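Local atomic coordinates of conserved hypothetical protein (Streptococcus pneumoniae, PDB entry 2GK4), a protein that is of unknown function but belongs to the DNA/pantothenate metabolism flavoprotein family, and so probably acts in coenzyme A biosynthesis as a phosphopantothenoylcysteine synthetase. Residues C47-K52 with K72-E77; R66-T71 with H90-S95. All blocks are in the same frame, centred on the assembly; numbering follows the deposited sequence. Where two conformers were deposited one is given.

Contact 1 of 2, residues C47-K52 with K72-E77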
# COMPACT_ATOMS: atom_id res chain seq x y z
N CYS A 47 8.96 -12.95 19.31
CA CYS A 47 9.04 -13.07 17.87
C CYS A 47 7.94 -12.19 17.30
O CYS A 47 6.75 -12.35 17.64
CB CYS A 47 8.85 -14.53 17.45
SG CYS A 47 8.62 -14.69 15.64
N LEU A 48 8.34 -11.19 16.51
CA LEU A 48 7.37 -10.25 15.95
C LEU A 48 7.12 -10.54 14.48
O LEU A 48 8.06 -10.47 13.67
CB LEU A 48 7.91 -8.80 16.07
CG LEU A 48 7.03 -7.72 15.43
CD1 LEU A 48 5.66 -7.60 16.12
CD2 LEU A 48 7.75 -6.34 15.41
N ILE A 49 5.88 -10.87 14.15
CA ILE A 49 5.45 -10.98 12.78
C ILE A 49 4.87 -9.62 12.40
O ILE A 49 3.95 -9.11 13.06
CB ILE A 49 4.38 -12.08 12.62
CG1 ILE A 49 4.91 -13.41 13.17
CG2 ILE A 49 3.89 -12.19 11.15
CD1 ILE A 49 6.24 -13.86 12.56
N THR A 50 5.44 -9.03 11.36
CA THR A 50 5.06 -7.68 11.01
C THR A 50 5.14 -7.45 9.48
O THR A 50 5.29 -8.41 8.70
CB THR A 50 5.87 -6.68 11.90
OG1 THR A 50 5.37 -5.34 11.76
CG2 THR A 50 7.40 -6.77 11.55
N THR A 51 5.01 -6.20 9.06
CA THR A 51 4.77 -5.90 7.64
C THR A 51 5.65 -4.72 7.25
O THR A 51 6.29 -4.09 8.12
CB THR A 51 3.24 -5.67 7.35
OG1 THR A 51 2.76 -4.51 8.06
CG2 THR A 51 2.44 -6.86 7.78
N LYS A 52 5.76 -4.50 5.94
CA LYS A 52 6.68 -3.51 5.40
C LYS A 52 6.48 -2.10 5.95
O LYS A 52 7.45 -1.45 6.33
CB LYS A 52 6.62 -3.53 3.86
CG LYS A 52 7.86 -2.94 3.22
CD LYS A 52 9.12 -3.76 3.56
CE LYS A 52 10.20 -3.57 2.50
NZ LYS A 52 11.15 -4.73 2.41
N LYS A 72 -2.17 -14.97 3.16
CA LYS A 72 -1.58 -16.31 2.97
C LYS A 72 -0.27 -16.45 3.77
O LYS A 72 -0.06 -17.47 4.43
CB LYS A 72 -1.33 -16.61 1.48
CG LYS A 72 -0.80 -18.03 1.19
CD LYS A 72 -0.71 -18.28 -0.34
CE LYS A 72 -1.98 -18.98 -0.91
NZ LYS A 72 -3.26 -18.21 -0.77
N ASP A 73 0.61 -15.44 3.67
CA ASP A 73 1.88 -15.41 4.43
C ASP A 73 1.60 -15.51 5.93
O ASP A 73 2.31 -16.24 6.65
CB ASP A 73 2.69 -14.11 4.18
CG ASP A 73 3.17 -13.94 2.75
OD1 ASP A 73 3.18 -14.91 1.95
OD2 ASP A 73 3.53 -12.77 2.41
N LEU A 74 0.57 -14.79 6.40
CA LEU A 74 0.26 -14.80 7.84
C LEU A 74 -0.20 -16.20 8.28
O LEU A 74 0.23 -16.72 9.32
CB LEU A 74 -0.80 -13.75 8.20
CG LEU A 74 -1.21 -13.82 9.69
CD1 LEU A 74 -0.02 -13.46 10.60
CD2 LEU A 74 -2.34 -12.89 9.92
N LEU A 75 -1.06 -16.81 7.47
CA LEU A 75 -1.54 -18.17 7.75
C LEU A 75 -0.36 -19.15 7.92
O LEU A 75 -0.31 -19.94 8.87
CB LEU A 75 -2.46 -18.62 6.61
CG LEU A 75 -3.00 -20.06 6.69
CD1 LEU A 75 -3.93 -20.24 7.90
CD2 LEU A 75 -3.72 -20.41 5.39
N ILE A 76 0.59 -19.08 7.00
CA ILE A 76 1.75 -19.95 7.02
C ILE A 76 2.63 -19.71 8.27
O ILE A 76 3.08 -20.66 8.93
CB ILE A 76 2.54 -19.78 5.72
CG1 ILE A 76 1.70 -20.33 4.56
CG2 ILE A 76 3.96 -20.41 5.81
CD1 ILE A 76 2.22 -19.82 3.20
N GLU A 77 2.87 -18.45 8.61
CA GLU A 77 3.69 -18.13 9.81
C GLU A 77 3.06 -18.62 11.09
O GLU A 77 3.74 -19.16 11.98
CB GLU A 77 3.93 -16.62 9.95
CG GLU A 77 4.86 -16.07 8.89
CD GLU A 77 6.26 -16.67 8.90
OE1 GLU A 77 6.81 -16.83 7.79
OE2 GLU A 77 6.82 -16.95 9.98
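Ile49 carries the strand side of this contact alone, with one branch on Leu74 and the other near Glu77. The apolar part is a single methyl pair: CG2 of Ile49 lies 4.1 Å from CD1 of Leu74, and the two side chains pass at a slant. With chi1 of Ile49 at -56°, CG1 lies beside the backbone N and CG2 anti to it, and this short branch meets the leucine. The first bond of the Leu74 side chain points neither at the strand nor away from it; its CD1 methyl makes the reach.

The second meeting is apolar against polar. The chain of Glu77 is bent at chi2 (-61°), and its OE2 ends 4.1 Å from CD1 of Ile49. This is van der Waals contact at most. The charge on that carboxylate is answered by Arg81, one turn further along the helix, whose NE forms a salt bridge with the same OE2. Ile49 was modelled in two conformers, so both contacts are those of the conformer described.

No hydrogen bond joins the two segments. The helix is held by its own backbone, with Glu77 N bonded to Asp73 O at 3.0 Å. At the nearest point, the CA atoms of Ile49 and Glu77 are 7.9 Å apart, and only 114 Å² is buried.

In the fold, helix 71-81 packs on the central sheet here. Strand 45-50 runs between strands 5-9 and 63-67; Ile49 also touches Leu7, Thr9 and Arg66 on those neighbours, and Met78 and Arg81 further along the helix.

Contact 2 of 2, residues R66-T71 with H90-S95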
# COMPACT_ATOMS: atom_id res chain seq x y z
N ARG A 66 9.99 -11.20 11.67
CA ARG A 66 9.69 -11.78 10.38
C ARG A 66 8.72 -10.85 9.66
O ARG A 66 7.67 -10.51 10.19
CB ARG A 66 9.08 -13.17 10.57
CG ARG A 66 8.50 -13.75 9.27
CD ARG A 66 9.58 -14.38 8.38
NE ARG A 66 10.43 -15.31 9.14
CZ ARG A 66 11.24 -16.21 8.60
NH1 ARG A 66 11.33 -16.35 7.28
NH2 ARG A 66 11.97 -16.99 9.38
N GLU A 67 9.10 -10.41 8.46
CA GLU A 67 8.23 -9.56 7.69
C GLU A 67 7.40 -10.44 6.74
O GLU A 67 7.93 -11.39 6.13
CB GLU A 67 9.04 -8.53 6.91
CG GLU A 67 8.39 -7.19 6.74
CD GLU A 67 9.39 -6.05 6.54
OE1 GLU A 67 8.95 -4.94 6.18
OE2 GLU A 67 10.61 -6.24 6.75
N ILE A 68 6.11 -10.16 6.65
CA ILE A 68 5.21 -10.86 5.74
C ILE A 68 4.50 -9.84 4.89
O ILE A 68 4.57 -8.63 5.15
CB ILE A 68 4.18 -11.73 6.49
CG1 ILE A 68 3.29 -10.85 7.38
CG2 ILE A 68 4.89 -12.85 7.28
CD1 ILE A 68 1.97 -11.47 7.71
N THR A 69 3.79 -10.32 3.87
CA THR A 69 3.13 -9.42 2.93
C THR A 69 1.62 -9.56 3.05
O THR A 69 0.94 -8.60 3.42
CB THR A 69 3.60 -9.66 1.48
OG1 THR A 69 5.01 -9.39 1.41
CG2 THR A 69 2.88 -8.68 0.52
N ASN A 70 1.09 -10.76 2.78
CA ASN A 70 -0.38 -10.95 2.64
C ASN A 70 -0.95 -11.95 3.64
O ASN A 70 -0.22 -12.50 4.49
CB ASN A 70 -0.77 -11.31 1.20
CG ASN A 70 -0.18 -12.65 0.73
OD1 ASN A 70 0.28 -13.46 1.53
ND2 ASN A 70 -0.22 -12.87 -0.57
N THR A 71 -2.26 -12.20 3.56
CA THR A 71 -2.89 -13.10 4.55
C THR A 71 -2.39 -14.53 4.41
O THR A 71 -2.18 -15.22 5.42
CB THR A 71 -4.42 -13.07 4.52
OG1 THR A 71 -4.90 -13.43 3.21
CG2 THR A 71 -4.95 -11.71 4.94
N HIS A 90 -2.12 -10.84 19.10
CA HIS A 90 -2.44 -10.62 17.70
C HIS A 90 -2.97 -9.20 17.48
O HIS A 90 -4.17 -8.94 17.67
CB HIS A 90 -3.45 -11.67 17.20
CG HIS A 90 -3.74 -11.52 15.74
ND1 HIS A 90 -5.01 -11.48 15.22
CD2 HIS A 90 -2.90 -11.34 14.69
CE1 HIS A 90 -4.94 -11.34 13.91
NE2 HIS A 90 -3.67 -11.24 13.56
N SER A 91 -2.09 -8.30 17.07
CA SER A 91 -2.53 -6.93 16.82
C SER A 91 -2.52 -6.49 15.37
O SER A 91 -2.95 -5.36 15.05
CB SER A 91 -1.77 -5.95 17.72
OG SER A 91 -0.55 -5.55 17.13
N MSE A 92 -2.00 -7.34 14.48
CA MSE A 92 -1.97 -7.00 13.05
C MSE A 92 -3.41 -6.82 12.53
O MSE A 92 -4.32 -7.54 12.94
CB MSE A 92 -1.27 -8.12 12.25
CG MSE A 92 -1.12 -7.80 10.75
SE MSE A 92 -0.35 -9.33 9.83
CE MSE A 92 1.47 -9.25 10.64
N ALA A 93 -3.62 -5.86 11.63
CA ALA A 93 -4.89 -5.71 10.92
C ALA A 93 -4.85 -6.69 9.74
O ALA A 93 -4.04 -6.53 8.79
CB ALA A 93 -5.04 -4.28 10.40
N VAL A 94 -5.74 -7.67 9.76
CA VAL A 94 -5.69 -8.76 8.76
C VAL A 94 -6.79 -8.53 7.75
O VAL A 94 -7.95 -8.36 8.13
CB VAL A 94 -5.85 -10.13 9.47
CG1 VAL A 94 -5.89 -11.30 8.45
CG2 VAL A 94 -4.70 -10.32 10.45
N SER A 95 -6.43 -8.53 6.47
CA SER A 95 -7.40 -8.35 5.39
C SER A 95 -8.56 -9.33 5.52
O SER A 95 -8.34 -10.53 5.76
CB SER A 95 -6.72 -8.51 4.03
OG SER A 95 -5.73 -7.52 3.89
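Thr71 and Ser95 mark the closest approach of the two backbones, their CA atoms 6.6 Å apart. The parts that touch, 68-71 and 92-95, run 46° apart in direction and draw together toward Thr71 and Ser95. No hydrogen bond joins them; side chains make most of the contact, with one backbone oxygen, Ser95 O, taking part. Segment 66-71 leaves strand 63-67, outermost on its side of the sheet within this chain, and turns into helix 71-81. Asn70 takes the N-cap position, its OD1 accepting from Asp73 N. Segment 90-95 runs from the end of strand 87-90 into a loop.

At one end, Ile68 and Met92, a selenomethionine, reach toward each other tip to tip. CD1 of Ile68 sits 3.7 Å from the CE methyl and 3.8 Å from SE. Met92 runs extended through chi1 and chi2, then bends at chi3 (-68°), which brings CE to the end of the isoleucine branch; CG1 of Ile68 lies 4.1 Å from the same CE.

At the other end, the methyl of Thr71 does the work. Its CG2 lies 3.7 Å from CG1 of Val94 and, on the Ser95 side, 3.8 Å from CB and 3.7 Å from the backbone O. Thr71 was modelled in two conformers; these distances hold for one. The polar atoms of Ser95 look to other partners, OG to Thr13 and O to Thr141, while Thr71 N bonds to Glu15. CG2 of Val94 meets the ring of His90, last residue of strand 87-90, at its edge and in plane.

Topologically, this is packing inside a beta-alpha-beta crossover of a Rossmann-like sheet: strand 63-67, helix 71-81 and parallel strand 87-90, with the turn into the helix resting against the loop beyond the last strand.

Contacts 1 and 2 lie 5 Å apart, centre to centre; their segments alternate along the chain, and both contacts reach the same sheet. Strands 45-50 and 63-67 are neighbours in it, and two probable hydrogen bonds join the contacts directly: Leu48 O to Arg66 N at 2.9 Å and Thr50 O to Ile68 N at 2.8 Å. Apolar side chains link them too, since Ile49 of contact 1 touches Ile68 and Met92 of contact 2, and Leu74 touches Ile68 and Val94. A glycerol, probably from the crystallisation liquor, is hydrogen-bonded to Ser91 O of contact 2.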